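Local atomic coordinates of hypothetical membrane protein (PDB entry 6JS9), a protein that binds heme through its N-terminal domain and probably passes it on within the heme uptake machinery of corynebacteria. Residues S100-D106 with D128-V134. Residues are numbered along the deposited sequence; the frame is centred on the assembly and turned at random.
Sequences SAQLVVD and DIVLADV
With CG anti to the carbonyl carbon (chi1 -74°), Leu103 brings its CG at a slant against Val134 CG2, likewise set beside its own backbone N, at 3.8 Å. Ala101 adds its methyl to this buried face, against Val134 CB, and Thr176 covers both Leu103 and Val134. On the other face the extended Gln102 lies alongside Asp133, amide and carboxylate nearly coplanar, although Gln102 NE2 stays 3.5 Å from Asp133 OD1; the same NE2 rests on Val130 CG1.

The backbones run antiparallel, and Leu103 O is shared by two donors: Leu131 N at 2.9 Å and, weakly, Ala132 N at 3.5 Å. Leu131 and Ala132 thus face the one Leu103, the register shifts by one before Val104, and Leu131 swings toward strand 100-106, its CD2 packing on Val105 CG2 at 4.2 Å, beside Trp15 and Met89. At the corner of the chain, Asp106 OD1 accepts from Asp128 N (2.9 Å) on the anti side, 30° out of the carboxylate plane. Next to it Ile129 N bonds Val105 O, and Asp128 and Ile129 both face Val105.

A classic bulge interrupts the antiparallel pairing and a G1 bulge closes it at the chain's corner, within the beta-rich HtaA domain, the side chain of Leu131 about 8 Å from that of the heme-binding Tyr167.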
ATOM      1  N   SER A 100       1.795 -16.266  -3.829  1.00 39.20           N
ATOM      2  CA  SER A 100       2.574 -15.082  -3.510  1.00 37.60           C
ATOM      3  C   SER A 100       2.065 -13.882  -4.293  1.00 36.84           C
ATOM      4  O   SER A 100       1.568 -14.018  -5.412  1.00 33.51           O
ATOM      5  CB  SER A 100       4.060 -15.272  -3.847  1.00 45.57           C
ATOM      6  OG  SER A 100       4.695 -16.119  -2.915  1.00 57.16           O
ATOM      7  N   ALA A 101       2.235 -12.699  -3.705  1.00 32.66           N
ATOM      8  CA  ALA A 101       1.956 -11.448  -4.387  1.00 34.91           C
ATOM      9  C   ALA A 101       2.942 -10.389  -3.898  1.00 39.53           C
ATOM     10  O   ALA A 101       3.594 -10.546  -2.863  1.00 35.01           O
ATOM     11  CB  ALA A 101       0.515 -10.977  -4.150  1.00 31.16           C
ATOM     12  N   GLN A 102       3.043  -9.305  -4.663  1.00 30.08           N
ATOM     13  CA  GLN A 102       3.768  -8.103  -4.266  1.00 29.43           C
ATOM     14  C   GLN A 102       2.818  -6.914  -4.281  1.00 30.78           C
ATOM     15  O   GLN A 102       1.960  -6.805  -5.162  1.00 33.21           O
ATOM     16  CB  GLN A 102       4.935  -7.846  -5.207  1.00 29.66           C
ATOM     17  CG  GLN A 102       5.962  -8.933  -5.142  1.00 31.27           C
ATOM     18  CD  GLN A 102       7.110  -8.678  -6.061  1.00 43.36           C
ATOM     19  OE1 GLN A 102       6.921  -8.496  -7.268  1.00 54.36           O
ATOM     20  NE2 GLN A 102       8.319  -8.662  -5.507  1.00 48.13           N
ATOM     21  N   LEU A 103       2.961  -6.032  -3.304  1.00 34.35           N
ATOM     22  CA  LEU A 103       2.215  -4.783  -3.269  1.00 27.83           C
ATOM     23  C   LEU A 103       3.138  -3.677  -3.760  1.00 35.58           C
ATOM     24  O   LEU A 103       4.162  -3.402  -3.128  1.00 30.96           O
ATOM     25  CB  LEU A 103       1.710  -4.477  -1.856  1.00 33.20           C
ATOM     26  CG  LEU A 103       0.531  -5.290  -1.331  1.00 37.30           C
ATOM     27  CD1 LEU A 103       0.277  -5.017   0.155  1.00 27.80           C
ATOM     28  CD2 LEU A 103      -0.722  -5.002  -2.144  1.00 38.46           C
ATOM     29  N   VAL A 104       2.789  -3.059  -4.887  1.00 33.37           N
ATOM     30  CA  VAL A 104       3.621  -2.054  -5.542  1.00 30.71           C
ATOM     31  C   VAL A 104       2.914  -0.710  -5.463  1.00 36.13           C
ATOM     32  O   VAL A 104       1.697  -0.632  -5.658  1.00 33.95           O
ATOM     33  CB  VAL A 104       3.896  -2.455  -6.998  1.00 35.27           C
ATOM     34  CG1 VAL A 104       4.803  -1.439  -7.681  1.00 36.40           C
ATOM     35  CG2 VAL A 104       4.522  -3.835  -7.018  1.00 28.78           C
ATOM     36  N   VAL A 105       3.672   0.347  -5.152  1.00 35.13           N
ATOM     37  CA  VAL A 105       3.123   1.689  -4.994  1.00 36.12           C
ATOM     38  C   VAL A 105       4.056   2.704  -5.638  1.00 36.16           C
ATOM     39  O   VAL A 105       5.244   2.449  -5.871  1.00 32.69           O
ATOM     40  CB  VAL A 105       2.895   2.085  -3.513  1.00 34.43           C
ATOM     41  CG1 VAL A 105       1.961   1.102  -2.810  1.00 30.13           C
ATOM     42  CG2 VAL A 105       4.210   2.202  -2.793  1.00 36.63           C
ATOM     43  N   ASP A 106       3.490   3.866  -5.939  1.00 30.49           N
ATOM     44  CA  ASP A 106       4.266   5.065  -6.195  1.00 29.33           C
ATOM     45  C   ASP A 106       4.279   5.872  -4.905  1.00 38.79           C
ATOM     46  O   ASP A 106       3.257   5.982  -4.220  1.00 34.65           O
ATOM     47  CB  ASP A 106       3.668   5.902  -7.333  1.00 31.88           C
ATOM     48  CG  ASP A 106       3.865   5.279  -8.717  1.00 38.27           C
ATOM     49  OD1 ASP A 106       4.504   4.210  -8.848  1.00 37.61           O
ATOM     50  OD2 ASP A 106       3.374   5.881  -9.698  1.00 42.68           O
ATOM     51  N   ASP A 128       7.029   2.902  -8.641  1.00 42.21           N
ATOM     52  CA  ASP A 128       7.064   1.446  -8.833  1.00 38.03           C
ATOM     53  C   ASP A 128       7.913   0.750  -7.768  1.00 40.86           C
ATOM     54  O   ASP A 128       8.727  -0.128  -8.061  1.00 45.55           O
ATOM     55  CB  ASP A 128       7.568   1.095 -10.236  1.00 48.45           C
ATOM     56  CG  ASP A 128       6.788   1.795 -11.324  1.00 54.45           C
ATOM     57  OD1 ASP A 128       5.544   1.616 -11.383  1.00 53.30           O
ATOM     58  OD2 ASP A 128       7.431   2.538 -12.104  1.00 55.72           O
ATOM     59  N   ILE A 129       7.723   1.150  -6.523  1.00 34.09           N
ATOM     60  CA  ILE A 129       8.463   0.569  -5.411  1.00 40.37           C
ATOM     61  C   ILE A 129       7.709  -0.656  -4.937  1.00 32.78           C
ATOM     62  O   ILE A 129       6.507  -0.578  -4.655  1.00 31.50           O
ATOM     63  CB  ILE A 129       8.625   1.585  -4.262  1.00 43.47           C
ATOM     64  CG1 ILE A 129       9.363   2.829  -4.750  1.00 47.38           C
ATOM     65  CG2 ILE A 129       9.367   0.966  -3.081  1.00 43.83           C
ATOM     66  CD1 ILE A 129      10.784   2.576  -5.251  1.00 53.61           C
ATOM     67  N   VAL A 130       8.398  -1.789  -4.831  1.00 31.59           N
ATOM     68  CA  VAL A 130       7.782  -2.944  -4.182  1.00 35.47           C
ATOM     69  C   VAL A 130       7.813  -2.693  -2.677  1.00 28.12           C
ATOM     70  O   VAL A 130       8.863  -2.785  -2.036  1.00 29.74           O
ATOM     71  CB  VAL A 130       8.469  -4.267  -4.542  1.00 39.59           C
ATOM     72  CG1 VAL A 130       7.794  -5.398  -3.798  1.00 34.60           C
ATOM     73  CG2 VAL A 130       8.394  -4.530  -6.048  1.00 36.44           C
ATOM     74  N   LEU A 131       6.653  -2.388  -2.108  1.00 30.23           N
ATOM     75  CA  LEU A 131       6.570  -2.021  -0.703  1.00 30.11           C
ATOM     76  C   LEU A 131       6.504  -3.236   0.218  1.00 36.15           C
ATOM     77  O   LEU A 131       7.028  -3.196   1.336  1.00 29.39           O
ATOM     78  CB  LEU A 131       5.338  -1.137  -0.490  1.00 29.55           C
ATOM     79  CG  LEU A 131       5.096  -0.587   0.911  1.00 26.38           C
ATOM     80  CD1 LEU A 131       6.323   0.152   1.426  1.00 26.45           C
ATOM     81  CD2 LEU A 131       3.855   0.317   0.915  1.00 27.58           C
ATOM     82  N   ALA A 132       5.848  -4.311  -0.214  1.00 30.01           N
ATOM     83  CA  ALA A 132       5.627  -5.471   0.640  1.00 31.81           C
ATOM     84  C   ALA A 132       5.503  -6.727  -0.209  1.00 37.39           C
ATOM     85  O   ALA A 132       4.984  -6.688  -1.329  1.00 31.61           O
ATOM     86  CB  ALA A 132       4.363  -5.318   1.505  1.00 27.77           C
ATOM     87  N   ASP A 133       5.991  -7.835   0.348  1.00 40.03           N
ATOM     88  CA  ASP A 133       5.731  -9.176  -0.159  1.00 37.04           C
ATOM     89  C   ASP A 133       4.547  -9.767   0.595  1.00 38.52           C
ATOM     90  O   ASP A 133       4.425  -9.597   1.814  1.00 38.28           O
ATOM     91  CB  ASP A 133       6.954 -10.076   0.029  1.00 40.18           C
ATOM     92  CG  ASP A 133       8.085  -9.762  -0.942  1.00 46.10           C
ATOM     93  OD1 ASP A 133       7.834  -9.718  -2.169  1.00 42.44           O
ATOM     94  OD2 ASP A 133       9.232  -9.582  -0.474  1.00 43.32           O
ATOM     95  N   VAL A 134       3.672 -10.463  -0.131  1.00 30.81           N
ATOM     96  CA  VAL A 134       2.441 -11.008   0.433  1.00 32.90           C
ATOM     97  C   VAL A 134       2.474 -12.525   0.323  1.00 39.26           C
ATOM     98  O   VAL A 134       2.794 -13.070  -0.741  1.00 32.88           O
ATOM     99  CB  VAL A 134       1.190 -10.462  -0.279  1.00 37.12           C
ATOM    100  CG1 VAL A 134      -0.074 -10.862   0.493  1.00 40.87           C
ATOM    101  CG2 VAL A 134       1.289  -8.961  -0.469  1.00 29.71           C
TER